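Local coordinates for protein hydrazine synthase alpha subunit (Candidatus Kuenenia stuttgartiensis, PDB 5C2V) that forms part of the hydrazine synthase complex, in which the alpha subunit condenses hydroxylamine with ammonia to give hydrazine, at residues T437-P442 and H448-N453; T498-R503 and T541-A546. One frame throughout, in Å; residues are numbered along the deposited sequence.

Contact 1: T437-P442 and H448-N453; sequences TLSDQP and HQKAKN. With HEC (heme c), chain B.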
ATOM      1  N   THR D 437     -18.837 -12.902  14.128  1.00 56.36           N
ATOM      2  CA  THR D 437     -18.446 -13.412  12.819  1.00 47.89           C
ATOM      3  C   THR D 437     -18.785 -12.418  11.712  1.00 54.68           C
ATOM      4  O   THR D 437     -18.515 -12.665  10.537  1.00 62.39           O
ATOM      5  CB  THR D 437     -19.129 -14.756  12.513  1.00 54.53           C
ATOM      6  OG1 THR D 437     -20.512 -14.533  12.205  1.00 48.44           O
ATOM      7  CG2 THR D 437     -19.018 -15.696  13.704  1.00 36.63           C
ATOM      8  N   LEU D 438     -19.378 -11.293  12.098  1.00 40.93           N
ATOM      9  CA  LEU D 438     -19.813 -10.282  11.142  1.00 41.02           C
ATOM     10  C   LEU D 438     -18.724  -9.241  10.901  1.00 43.71           C
ATOM     11  O   LEU D 438     -18.337  -8.516  11.818  1.00 56.06           O
ATOM     12  CB  LEU D 438     -21.092  -9.606  11.638  1.00 55.59           C
ATOM     13  CG  LEU D 438     -21.703  -8.522  10.750  1.00 57.20           C
ATOM     14  CD1 LEU D 438     -22.209  -9.113   9.444  1.00 40.16           C
ATOM     15  CD2 LEU D 438     -22.818  -7.797  11.486  1.00 61.06           C
ATOM     16  N   SER D 439     -18.236  -9.166   9.665  1.00 61.81           N
ATOM     17  CA  SER D 439     -17.140  -8.259   9.334  1.00 46.81           C
ATOM     18  C   SER D 439     -17.171  -7.795   7.882  1.00 52.46           C
ATOM     19  O   SER D 439     -17.741  -8.461   7.018  1.00 66.98           O
ATOM     20  CB  SER D 439     -15.796  -8.931   9.621  1.00 55.36           C
ATOM     21  OG  SER D 439     -14.725  -8.021   9.435  1.00 49.68           O
ATOM     22  N   ASP D 440     -16.552  -6.646   7.624  1.00 53.83           N
ATOM     23  CA  ASP D 440     -16.371  -6.162   6.261  1.00 54.91           C
ATOM     24  C   ASP D 440     -14.990  -6.559   5.746  1.00 58.28           C
ATOM     25  O   ASP D 440     -14.619  -6.249   4.615  1.00 57.50           O
ATOM     26  CB  ASP D 440     -16.558  -4.641   6.189  1.00 42.40           C
ATOM     27  CG  ASP D 440     -15.416  -3.871   6.836  1.00 43.10           C
ATOM     28  OD1 ASP D 440     -14.701  -4.442   7.685  1.00 56.52           O
ATOM     29  OD2 ASP D 440     -15.238  -2.683   6.495  1.00 46.98           O
ATOM     30  N   GLN D 441     -14.232  -7.245   6.597  1.00 45.14           N
ATOM     31  CA  GLN D 441     -12.876  -7.664   6.263  1.00 43.75           C
ATOM     32  C   GLN D 441     -12.868  -9.017   5.562  1.00 49.30           C
ATOM     33  O   GLN D 441     -13.636  -9.910   5.919  1.00 51.62           O
ATOM     34  CB  GLN D 441     -12.008  -7.722   7.523  1.00 52.76           C
ATOM     35  CG  GLN D 441     -11.741  -6.367   8.153  1.00 43.77           C
ATOM     36  CD  GLN D 441     -10.954  -5.449   7.241  1.00 46.54           C
ATOM     37  OE1 GLN D 441     -11.387  -4.337   6.937  1.00 61.45           O
ATOM     38  NE2 GLN D 441      -9.788  -5.908   6.802  1.00 50.58           N
ATOM     39  N   PRO D 442     -11.994  -9.168   4.556  1.00 51.61           N
ATOM     40  CA  PRO D 442     -11.873 -10.420   3.807  1.00 36.35           C
ATOM     41  C   PRO D 442     -10.947 -11.412   4.497  1.00 42.71           C
ATOM     42  O   PRO D 442     -10.408 -11.112   5.562  1.00 50.78           O
ATOM     43  CB  PRO D 442     -11.279  -9.960   2.477  1.00 44.46           C
ATOM     44  CG  PRO D 442     -10.409  -8.811   2.864  1.00 43.70           C
ATOM     45  CD  PRO D 442     -11.110  -8.120   4.016  1.00 43.29           C
ATOM     46  N   HIS D 448      -5.316  -8.246  11.062  1.00 46.71           N
ATOM     47  CA  HIS D 448      -6.577  -7.533  11.242  1.00 41.47           C
ATOM     48  C   HIS D 448      -7.645  -8.087  10.303  1.00 53.57           C
ATOM     49  O   HIS D 448      -8.768  -7.585  10.255  1.00 44.79           O
ATOM     50  CB  HIS D 448      -6.392  -6.031  11.018  1.00 38.91           C
ATOM     51  CG  HIS D 448      -6.232  -5.644   9.583  1.00 58.19           C
ATOM     52  ND1 HIS D 448      -5.043  -5.790   8.899  1.00 49.15           N
ATOM     53  CD2 HIS D 448      -7.109  -5.108   8.700  1.00 45.71           C
ATOM     54  CE1 HIS D 448      -5.197  -5.364   7.658  1.00 46.57           C
ATOM     55  NE2 HIS D 448      -6.440  -4.946   7.512  1.00 51.31           N
ATOM     56  N   GLN D 449      -7.282  -9.127   9.559  1.00 43.77           N
ATOM     57  CA  GLN D 449      -8.209  -9.784   8.647  1.00 44.63           C
ATOM     58  C   GLN D 449      -8.543 -11.185   9.146  1.00 49.95           C
ATOM     59  O   GLN D 449      -8.051 -11.613  10.191  1.00 46.77           O
ATOM     60  CB  GLN D 449      -7.617  -9.852   7.239  1.00 37.78           C
ATOM     61  CG  GLN D 449      -7.315  -8.497   6.624  1.00 44.49           C
ATOM     62  CD  GLN D 449      -6.499  -8.604   5.350  1.00 43.58           C
ATOM     63  OE1 GLN D 449      -5.697  -9.524   5.188  1.00 51.38           O
ATOM     64  NE2 GLN D 449      -6.701  -7.661   4.437  1.00 42.18           N
ATOM     65  N   LYS D 450      -9.379 -11.895   8.398  1.00 40.74           N
ATOM     66  CA  LYS D 450      -9.759 -13.253   8.763  1.00 45.54           C
ATOM     67  C   LYS D 450      -8.739 -14.263   8.249  1.00 47.62           C
ATOM     68  O   LYS D 450      -8.267 -14.163   7.119  1.00 52.04           O
ATOM     69  CB  LYS D 450     -11.149 -13.590   8.220  1.00 48.74           C
ATOM     70  CG  LYS D 450     -12.270 -12.748   8.807  1.00 47.63           C
ATOM     71  CD  LYS D 450     -13.629 -13.229   8.321  1.00 55.05           C
ATOM     72  CE  LYS D 450     -14.755 -12.410   8.928  1.00 43.66           C
ATOM     73  NZ  LYS D 450     -16.092 -12.911   8.504  1.00 49.00           N
ATOM     74  N   ALA D 451      -8.398 -15.233   9.089  1.00 38.15           N
ATOM     75  CA  ALA D 451      -7.469 -16.284   8.700  1.00 32.48           C
ATOM     76  C   ALA D 451      -8.202 -17.392   7.955  1.00 55.05           C
ATOM     77  O   ALA D 451      -7.579 -18.276   7.365  1.00 44.51           O
ATOM     78  CB  ALA D 451      -6.760 -16.841   9.916  1.00 40.62           C
ATOM     79  N   LYS D 452      -9.529 -17.313   7.980  1.00 48.51           N
ATOM     80  CA  LYS D 452     -10.401 -18.305   7.359  1.00 41.52           C
ATOM     81  C   LYS D 452     -11.852 -17.872   7.503  1.00 46.86           C
ATOM     82  O   LYS D 452     -12.167 -16.994   8.307  1.00 60.18           O
ATOM     83  CB  LYS D 452     -10.204 -19.685   7.992  1.00 37.10           C
ATOM     84  CG  LYS D 452     -10.468 -19.721   9.488  1.00 36.39           C
ATOM     85  CD  LYS D 452     -10.240 -21.113  10.059  1.00 35.56           C
ATOM     86  CE  LYS D 452     -10.460 -21.135  11.563  1.00 38.87           C
ATOM     87  NZ  LYS D 452     -10.251 -22.493  12.138  1.00 45.74           N
ATOM     88  N   ASN D 453     -12.734 -18.485   6.721  1.00 44.64           N
ATOM     89  CA  ASN D 453     -14.159 -18.207   6.829  1.00 44.49           C
ATOM     90  C   ASN D 453     -14.722 -18.737   8.140  1.00 60.06           C
ATOM     91  O   ASN D 453     -14.439 -19.868   8.535  1.00 55.42           O
ATOM     92  CB  ASN D 453     -14.919 -18.817   5.650  1.00 35.02           C
ATOM     93  CG  ASN D 453     -14.564 -18.168   4.327  1.00 58.09           C
ATOM     94  OD1 ASN D 453     -14.307 -16.966   4.261  1.00 47.85           O
ATOM     95  ND2 ASN D 453     -14.548 -18.963   3.264  1.00 50.28           N
TER
HETATM   96 FE   HEC B 905     -13.462  -3.139  16.507  1.00 48.54          FE
HETATM   97  CHA HEC B 905     -11.112  -1.296  14.774  1.00 67.93           C
HETATM   98  CHB HEC B 905     -14.302  -0.344  18.305  1.00 51.37           C
HETATM   99  CHC HEC B 905     -15.524  -5.040  18.521  1.00 55.11           C
HETATM  100  CHD HEC B 905     -12.473  -5.987  14.873  1.00 57.58           C
HETATM  101  NA  HEC B 905     -12.829  -1.188  16.530  1.00 50.11           N
HETATM  102  C1A HEC B 905     -11.841  -0.639  15.738  1.00 53.49           C
HETATM  103  C2A HEC B 905     -11.702   0.756  16.093  1.00 53.17           C
HETATM  104  C3A HEC B 905     -12.577   1.024  17.067  1.00 61.40           C
HETATM  105  C4A HEC B 905     -13.306  -0.195  17.363  1.00 59.62           C
HETATM  106  CMA HEC B 905     -12.783   2.388  17.759  1.00 46.79           C
HETATM  107  CAA HEC B 905     -10.705   1.747  15.452  1.00 41.94           C
HETATM  108  CBA HEC B 905     -11.412   2.588  14.394  1.00 45.38           C
HETATM  109  CGA HEC B 905     -11.816   1.740  13.215  1.00 58.95           C
HETATM  110  O1A HEC B 905     -12.996   1.827  12.788  1.00 62.20           O
HETATM  111  O2A HEC B 905     -10.963   0.973  12.700  1.00 66.99           O
HETATM  112  NB  HEC B 905     -14.597  -2.786  18.217  1.00 71.76           N
HETATM  113  C1B HEC B 905     -14.985  -1.509  18.580  1.00 54.23           C
HETATM  114  C2B HEC B 905     -16.241  -1.614  19.295  1.00 69.38           C
HETATM  115  C3B HEC B 905     -16.580  -2.902  19.363  1.00 62.03           C
HETATM  116  C4B HEC B 905     -15.554  -3.671  18.684  1.00 58.13           C
HETATM  117  CMB HEC B 905     -17.045  -0.437  19.887  1.00 43.09           C
HETATM  118  CAB HEC B 905     -17.855  -3.455  20.041  1.00 38.59           C
HETATM  119  CBB HEC B 905     -17.469  -4.302  21.273  1.00 38.39           C
HETATM  120  NC  HEC B 905     -13.958  -5.140  16.634  1.00 46.91           N
HETATM  121  C1C HEC B 905     -14.749  -5.721  17.607  1.00 63.74           C
HETATM  122  C2C HEC B 905     -14.704  -7.157  17.423  1.00 58.70           C
HETATM  123  C3C HEC B 905     -13.782  -7.419  16.493  1.00 52.51           C
HETATM  124  C4C HEC B 905     -13.345  -6.156  15.928  1.00 55.43           C
HETATM  125  CMC HEC B 905     -15.332  -8.199  18.375  1.00 44.58           C
HETATM  126  CAC HEC B 905     -13.362  -8.827  16.018  1.00 42.05           C
HETATM  127  CBC HEC B 905     -11.887  -9.080  16.400  1.00 51.78           C
HETATM  128  ND  HEC B 905     -12.011  -3.575  15.058  1.00 70.58           N
HETATM  129  C1D HEC B 905     -11.809  -4.839  14.514  1.00 49.37           C
HETATM  130  C2D HEC B 905     -10.781  -4.764  13.503  1.00 51.61           C
HETATM  131  C3D HEC B 905     -10.359  -3.291  13.469  1.00 60.05           C
HETATM  132  C4D HEC B 905     -11.170  -2.636  14.469  1.00 55.98           C
HETATM  133  CMD HEC B 905     -10.239  -5.925  12.640  1.00 44.49           C
HETATM  134  CAD HEC B 905      -9.288  -2.634  12.575  1.00 55.11           C
HETATM  135  CBD HEC B 905      -7.922  -3.190  12.960  1.00 41.68           C
HETATM  136  CGD HEC B 905      -6.865  -2.587  12.077  1.00 54.79           C
HETATM  137  O1D HEC B 905      -5.711  -3.079  12.124  1.00 57.99           O
HETATM  138  O2D HEC B 905      -7.178  -1.626  11.325  1.00 42.45           O
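The amide end of Gln441 meets the His448 imidazole obliquely, coming in from the 437-442 side near CD2. The two side chains cross at about a right angle, with amide and ring planes 44° apart, so the groups meet without stacking. One face of the imidazole carries CG of Gln449, from the same segment as the ring, over its centre and 3.8 Å above the ring plane. Gln441 bends at its second torsion (chi2 -63°), which folds the amide back against the imidazole, and its CG lies 3.8 Å from His448 O. At the root of the same ring, His448 CB is 3.2 Å from the heme propionate oxygen O1D. His448 NE2 has a weak hydrogen bond to Asp277.

Farther along, two bonds from Lys450 tie the segments together. Its backbone N donates to Pro442 O at 3.1 Å, nearly straight at 165°. Its side chain, extended through every torsion beyond CG, runs alongside 437-442, with CE 3.7 Å from Ser439 CB. It ends with NZ donating to Thr437 O at 3.2 Å from above the carbonyl plane. Pro442 ring carbon CG adds a looser touch on Gln449 NE2, at 4.2 Å.

Within 437-442, Ser439 OG accepts from Gln441 N at 3.0 Å, forming an ST turn that bends the chain. Asp440 OD1 is hydrogen-bonded to the zinc ligand His560, and Leu438 pairs by backbone with the heme-anchoring Cys559. The contact is thus a doubled-back, irregular loop between strands 428-433 and 461-467, laid along the CXXCH heme c attachment motif of the middle domain, whose histidine here binds zinc while Tyr564 is the axial ligand of the iron.

Contact 2: T498-R503 and T541-A546; sequences TAFQQR and TALTWA. With HEC (heme c), chain B.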
ATOM      1  N   THR D 498       9.316  -7.922  17.856  1.00 65.21           N
ATOM      2  CA  THR D 498       8.253  -7.459  16.974  1.00 51.51           C
ATOM      3  C   THR D 498       7.867  -6.022  17.305  1.00 45.80           C
ATOM      4  O   THR D 498       8.413  -5.421  18.231  1.00 52.21           O
ATOM      5  CB  THR D 498       7.002  -8.353  17.072  1.00 47.10           C
ATOM      6  OG1 THR D 498       6.272  -8.033  18.262  1.00 47.49           O
ATOM      7  CG2 THR D 498       7.394  -9.822  17.093  1.00 36.00           C
ATOM      8  N   ALA D 499       6.921  -5.479  16.547  1.00 45.68           N
ATOM      9  CA  ALA D 499       6.455  -4.114  16.762  1.00 46.15           C
ATOM     10  C   ALA D 499       5.461  -4.055  17.918  1.00 64.96           C
ATOM     11  O   ALA D 499       5.062  -2.976  18.354  1.00 53.34           O
ATOM     12  CB  ALA D 499       5.828  -3.563  15.492  1.00 33.28           C
ATOM     13  N   PHE D 500       5.067  -5.227  18.408  1.00 53.98           N
ATOM     14  CA  PHE D 500       4.135  -5.321  19.523  1.00 37.30           C
ATOM     15  C   PHE D 500       4.845  -5.076  20.847  1.00 52.73           C
ATOM     16  O   PHE D 500       5.794  -5.783  21.190  1.00 45.35           O
ATOM     17  CB  PHE D 500       3.455  -6.693  19.544  1.00 45.34           C
ATOM     18  CG  PHE D 500       2.551  -6.946  18.371  1.00 62.73           C
ATOM     19  CD1 PHE D 500       3.067  -7.378  17.160  1.00 58.84           C
ATOM     20  CD2 PHE D 500       1.182  -6.763  18.483  1.00 44.49           C
ATOM     21  CE1 PHE D 500       2.237  -7.614  16.080  1.00 51.34           C
ATOM     22  CE2 PHE D 500       0.346  -6.997  17.406  1.00 51.23           C
ATOM     23  CZ  PHE D 500       0.876  -7.423  16.204  1.00 64.45           C
ATOM     24  N   GLN D 501       4.385  -4.076  21.590  1.00 52.24           N
ATOM     25  CA  GLN D 501       4.940  -3.801  22.909  1.00 49.44           C
ATOM     26  C   GLN D 501       4.330  -4.731  23.955  1.00 50.98           C
ATOM     27  O   GLN D 501       3.489  -5.573  23.636  1.00 51.10           O
ATOM     28  CB  GLN D 501       4.719  -2.340  23.298  1.00 52.13           C
ATOM     29  CG  GLN D 501       5.623  -1.368  22.558  1.00 52.55           C
ATOM     30  CD  GLN D 501       5.383   0.074  22.957  1.00 66.64           C
ATOM     31  OE1 GLN D 501       4.295   0.432  23.408  1.00 71.80           O
ATOM     32  NE2 GLN D 501       6.404   0.909  22.801  1.00 56.56           N
ATOM     33  N   GLN D 502       4.763  -4.573  25.201  1.00 48.77           N
ATOM     34  CA  GLN D 502       4.360  -5.468  26.281  1.00 47.82           C
ATOM     35  C   GLN D 502       2.860  -5.423  26.550  1.00 63.11           C
ATOM     36  O   GLN D 502       2.246  -4.355  26.561  1.00 41.02           O
ATOM     37  CB  GLN D 502       5.128  -5.126  27.557  1.00 54.15           C
ATOM     38  CG  GLN D 502       6.634  -5.172  27.386  1.00 58.27           C
ATOM     39  CD  GLN D 502       7.375  -4.549  28.549  1.00 53.81           C
ATOM     40  OE1 GLN D 502       7.227  -3.359  28.826  1.00 55.96           O
ATOM     41  NE2 GLN D 502       8.180  -5.351  29.237  1.00 52.02           N
ATOM     42  N   ARG D 503       2.280  -6.600  26.755  1.00 45.07           N
ATOM     43  CA  ARG D 503       0.852  -6.736  27.002  1.00 48.43           C
ATOM     44  C   ARG D 503       0.564  -8.039  27.738  1.00 51.67           C
ATOM     45  O   ARG D 503       1.434  -8.903  27.850  1.00 45.77           O
ATOM     46  CB  ARG D 503       0.065  -6.668  25.693  1.00 49.68           C
ATOM     47  CG  ARG D 503       0.564  -7.596  24.604  1.00 40.25           C
ATOM     48  CD  ARG D 503       0.069  -7.121  23.251  1.00 36.69           C
ATOM     49  NE  ARG D 503       0.638  -5.824  22.901  1.00 36.02           N
ATOM     50  CZ  ARG D 503       0.206  -5.062  21.901  1.00 39.29           C
ATOM     51  NH1 ARG D 503      -0.813  -5.464  21.153  1.00 32.76           N
ATOM     52  NH2 ARG D 503       0.786  -3.896  21.654  1.00 27.93           N
ATOM     53  N   THR D 541      -7.913 -10.264  14.711  1.00 43.45           N
ATOM     54  CA  THR D 541      -7.522  -9.434  15.841  1.00 48.69           C
ATOM     55  C   THR D 541      -7.981  -8.000  15.623  1.00 54.06           C
ATOM     56  O   THR D 541      -7.832  -7.451  14.531  1.00 60.85           O
ATOM     57  CB  THR D 541      -5.993  -9.460  16.058  1.00 52.74           C
ATOM     58  OG1 THR D 541      -5.558 -10.812  16.250  1.00 58.55           O
ATOM     59  CG2 THR D 541      -5.604  -8.632  17.275  1.00 58.49           C
ATOM     60  N   ALA D 542      -8.537  -7.390  16.663  1.00 48.90           N
ATOM     61  CA  ALA D 542      -8.919  -5.992  16.576  1.00 59.32           C
ATOM     62  C   ALA D 542      -7.738  -5.162  17.036  1.00 62.06           C
ATOM     63  O   ALA D 542      -7.402  -5.149  18.221  1.00 60.91           O
ATOM     64  CB  ALA D 542     -10.145  -5.707  17.426  1.00 47.42           C
ATOM     65  N   LEU D 543      -7.112  -4.458  16.100  1.00 47.61           N
ATOM     66  CA  LEU D 543      -5.904  -3.721  16.424  1.00 44.95           C
ATOM     67  C   LEU D 543      -6.245  -2.255  16.602  1.00 43.33           C
ATOM     68  O   LEU D 543      -6.469  -1.523  15.637  1.00 45.56           O
ATOM     69  CB  LEU D 543      -4.846  -3.911  15.335  1.00 49.06           C
ATOM     70  CG  LEU D 543      -4.268  -5.324  15.234  1.00 59.03           C
ATOM     71  CD1 LEU D 543      -3.356  -5.448  14.023  1.00 52.29           C
ATOM     72  CD2 LEU D 543      -3.522  -5.700  16.508  1.00 44.29           C
ATOM     73  N   THR D 544      -6.247  -1.849  17.865  1.00 64.99           N
ATOM     74  CA  THR D 544      -6.704  -0.541  18.305  1.00 56.78           C
ATOM     75  C   THR D 544      -6.657  -0.559  19.821  1.00 50.80           C
ATOM     76  O   THR D 544      -6.351  -1.592  20.420  1.00 46.76           O
ATOM     77  CB  THR D 544      -8.132  -0.217  17.827  1.00 48.76           C
ATOM     78  OG1 THR D 544      -8.415   1.169  18.058  1.00 49.88           O
ATOM     79  CG2 THR D 544      -9.149  -1.077  18.561  1.00 40.25           C
ATOM     80  N   TRP D 545      -6.960   0.569  20.448  1.00 52.20           N
ATOM     81  CA  TRP D 545      -7.035   0.593  21.900  1.00 60.64           C
ATOM     82  C   TRP D 545      -8.398   1.075  22.378  1.00 64.78           C
ATOM     83  O   TRP D 545      -8.789   2.221  22.156  1.00 63.25           O
ATOM     84  CB  TRP D 545      -5.913   1.457  22.474  1.00 48.20           C
ATOM     85  CG  TRP D 545      -4.564   0.878  22.183  1.00 57.14           C
ATOM     86  CD1 TRP D 545      -3.620   1.379  21.335  1.00 50.04           C
ATOM     87  CD2 TRP D 545      -4.024  -0.337  22.714  1.00 46.66           C
ATOM     88  NE1 TRP D 545      -2.516   0.559  21.320  1.00 51.13           N
ATOM     89  CE2 TRP D 545      -2.741  -0.502  22.157  1.00 35.86           C
ATOM     90  CE3 TRP D 545      -4.498  -1.298  23.613  1.00 50.05           C
ATOM     91  CZ2 TRP D 545      -1.926  -1.587  22.469  1.00 34.88           C
ATOM     92  CZ3 TRP D 545      -3.688  -2.375  23.922  1.00 52.61           C
ATOM     93  CH2 TRP D 545      -2.416  -2.511  23.350  1.00 39.44           C
ATOM     94  N   ALA D 546      -9.115   0.170  23.034  1.00 58.85           N
ATOM     95  CA  ALA D 546     -10.450   0.445  23.544  1.00 68.98           C
ATOM     96  C   ALA D 546     -10.393   0.628  25.052  1.00 66.22           C
ATOM     97  O   ALA D 546      -9.531   0.062  25.720  1.00 54.10           O
ATOM     98  CB  ALA D 546     -11.408  -0.677  23.173  1.00 50.81           C
TER
HETATM   99 FE   HEC B 905     -13.462  -3.139  16.507  1.00 48.54          FE
HETATM  100  CHA HEC B 905     -11.112  -1.296  14.774  1.00 67.93           C
HETATM  101  CHB HEC B 905     -14.302  -0.344  18.305  1.00 51.37           C
HETATM  102  CHC HEC B 905     -15.524  -5.040  18.521  1.00 55.11           C
HETATM  103  CHD HEC B 905     -12.473  -5.987  14.873  1.00 57.58           C
HETATM  104  NA  HEC B 905     -12.829  -1.188  16.530  1.00 50.11           N
HETATM  105  C1A HEC B 905     -11.841  -0.639  15.738  1.00 53.49           C
HETATM  106  C2A HEC B 905     -11.702   0.756  16.093  1.00 53.17           C
HETATM  107  C3A HEC B 905     -12.577   1.024  17.067  1.00 61.40           C
HETATM  108  C4A HEC B 905     -13.306  -0.195  17.363  1.00 59.62           C
HETATM  109  CMA HEC B 905     -12.783   2.388  17.759  1.00 46.79           C
HETATM  110  CAA HEC B 905     -10.705   1.747  15.452  1.00 41.94           C
HETATM  111  CBA HEC B 905     -11.412   2.588  14.394  1.00 45.38           C
HETATM  112  CGA HEC B 905     -11.816   1.740  13.215  1.00 58.95           C
HETATM  113  O1A HEC B 905     -12.996   1.827  12.788  1.00 62.20           O
HETATM  114  O2A HEC B 905     -10.963   0.973  12.700  1.00 66.99           O
HETATM  115  NB  HEC B 905     -14.597  -2.786  18.217  1.00 71.76           N
HETATM  116  C1B HEC B 905     -14.985  -1.509  18.580  1.00 54.23           C
HETATM  117  C2B HEC B 905     -16.241  -1.614  19.295  1.00 69.38           C
HETATM  118  C3B HEC B 905     -16.580  -2.902  19.363  1.00 62.03           C
HETATM  119  C4B HEC B 905     -15.554  -3.671  18.684  1.00 58.13           C
HETATM  120  CMB HEC B 905     -17.045  -0.437  19.887  1.00 43.09           C
HETATM  121  CAB HEC B 905     -17.855  -3.455  20.041  1.00 38.59           C
HETATM  122  CBB HEC B 905     -17.469  -4.302  21.273  1.00 38.39           C
HETATM  123  NC  HEC B 905     -13.958  -5.140  16.634  1.00 46.91           N
HETATM  124  C1C HEC B 905     -14.749  -5.721  17.607  1.00 63.74           C
HETATM  125  C2C HEC B 905     -14.704  -7.157  17.423  1.00 58.70           C
HETATM  126  C3C HEC B 905     -13.782  -7.419  16.493  1.00 52.51           C
HETATM  127  C4C HEC B 905     -13.345  -6.156  15.928  1.00 55.43           C
HETATM  128  CMC HEC B 905     -15.332  -8.199  18.375  1.00 44.58           C
HETATM  129  CAC HEC B 905     -13.362  -8.827  16.018  1.00 42.05           C
HETATM  130  CBC HEC B 905     -11.887  -9.080  16.400  1.00 51.78           C
HETATM  131  ND  HEC B 905     -12.011  -3.575  15.058  1.00 70.58           N
HETATM  132  C1D HEC B 905     -11.809  -4.839  14.514  1.00 49.37           C
HETATM  133  C2D HEC B 905     -10.781  -4.764  13.503  1.00 51.61           C
HETATM  134  C3D HEC B 905     -10.359  -3.291  13.469  1.00 60.05           C
HETATM  135  C4D HEC B 905     -11.170  -2.636  14.469  1.00 55.98           C
HETATM  136  CMD HEC B 905     -10.239  -5.925  12.640  1.00 44.49           C
HETATM  137  CAD HEC B 905      -9.288  -2.634  12.575  1.00 55.11           C
HETATM  138  CBD HEC B 905      -7.922  -3.190  12.960  1.00 41.68           C
HETATM  139  CGD HEC B 905      -6.865  -2.587  12.077  1.00 54.79           C
HETATM  140  O1D HEC B 905      -5.711  -3.079  12.124  1.00 57.99           O
HETATM  141  O2D HEC B 905      -7.178  -1.626  11.325  1.00 42.45           O
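Arg503 lies with one face of its guanidinium under the Trp545 indole, whose CH2 sits 3.7 Å above the plane and toward the rim. The planes are 63° apart, so the benzo edge of the indole points down on the guanidinium, with CZ2 3.7 Å from Arg503 NH2. Phe500 covers the opposite face through CD2, and the cation is held between two aromatic edges. The Arg503 chain turns at chi3 (65°), which brings NE back to its own segment to donate to Gln501 O at 3.0 Å, from above that carbonyl's plane. NH1 is hydrogen-bonded to Tyr528 and Asn247, and the indole NE1 to Glu178.

Beside this group, Leu543 CD2 meets the Phe500 ring at its edge, near the ring plane, 4.2 Å from CE2. The other side of 541-546 lines the heme: Ala542 CB rests over the porphyrin face, 3.5 Å from C1D, and Thr544 CG2 lies over the same face. Leu543 CB is 3.4 Å from propionate oxygen O1D.

No hydrogen bond crosses between the two segments. Across them the contact is van der Waals packing of the Trp545 edge on the buried guanidinium and of Leu543 on Phe500, which backs the guanidinium from within its own segment. Bonds to Gln501 O, Tyr528 and Asn247 fix the guanidinium's rotation, so the aromatic edges meet its faces without hydrogen bonds.

Contacts 1 and 2 follow one another along the chain, with centres 18 Å apart, and meet at the pentacoordinated heme c of the middle domain. The segments 448-453 and 541-546 touch directly, His448 CB lying 4.1 Å from Thr541 O, and His448 and Leu543 both approach the same propionate. Contact 1 lies toward the zinc: the Gln441 side chain is about 6 Å from the ion at nearest approach, against about 9 Å for Leu543 of contact 2. From the heme, contact 2 leads inward through Trp545 and Arg503 to buried packing, whereas contact 1 is a surface loop beside the heme attachment motif.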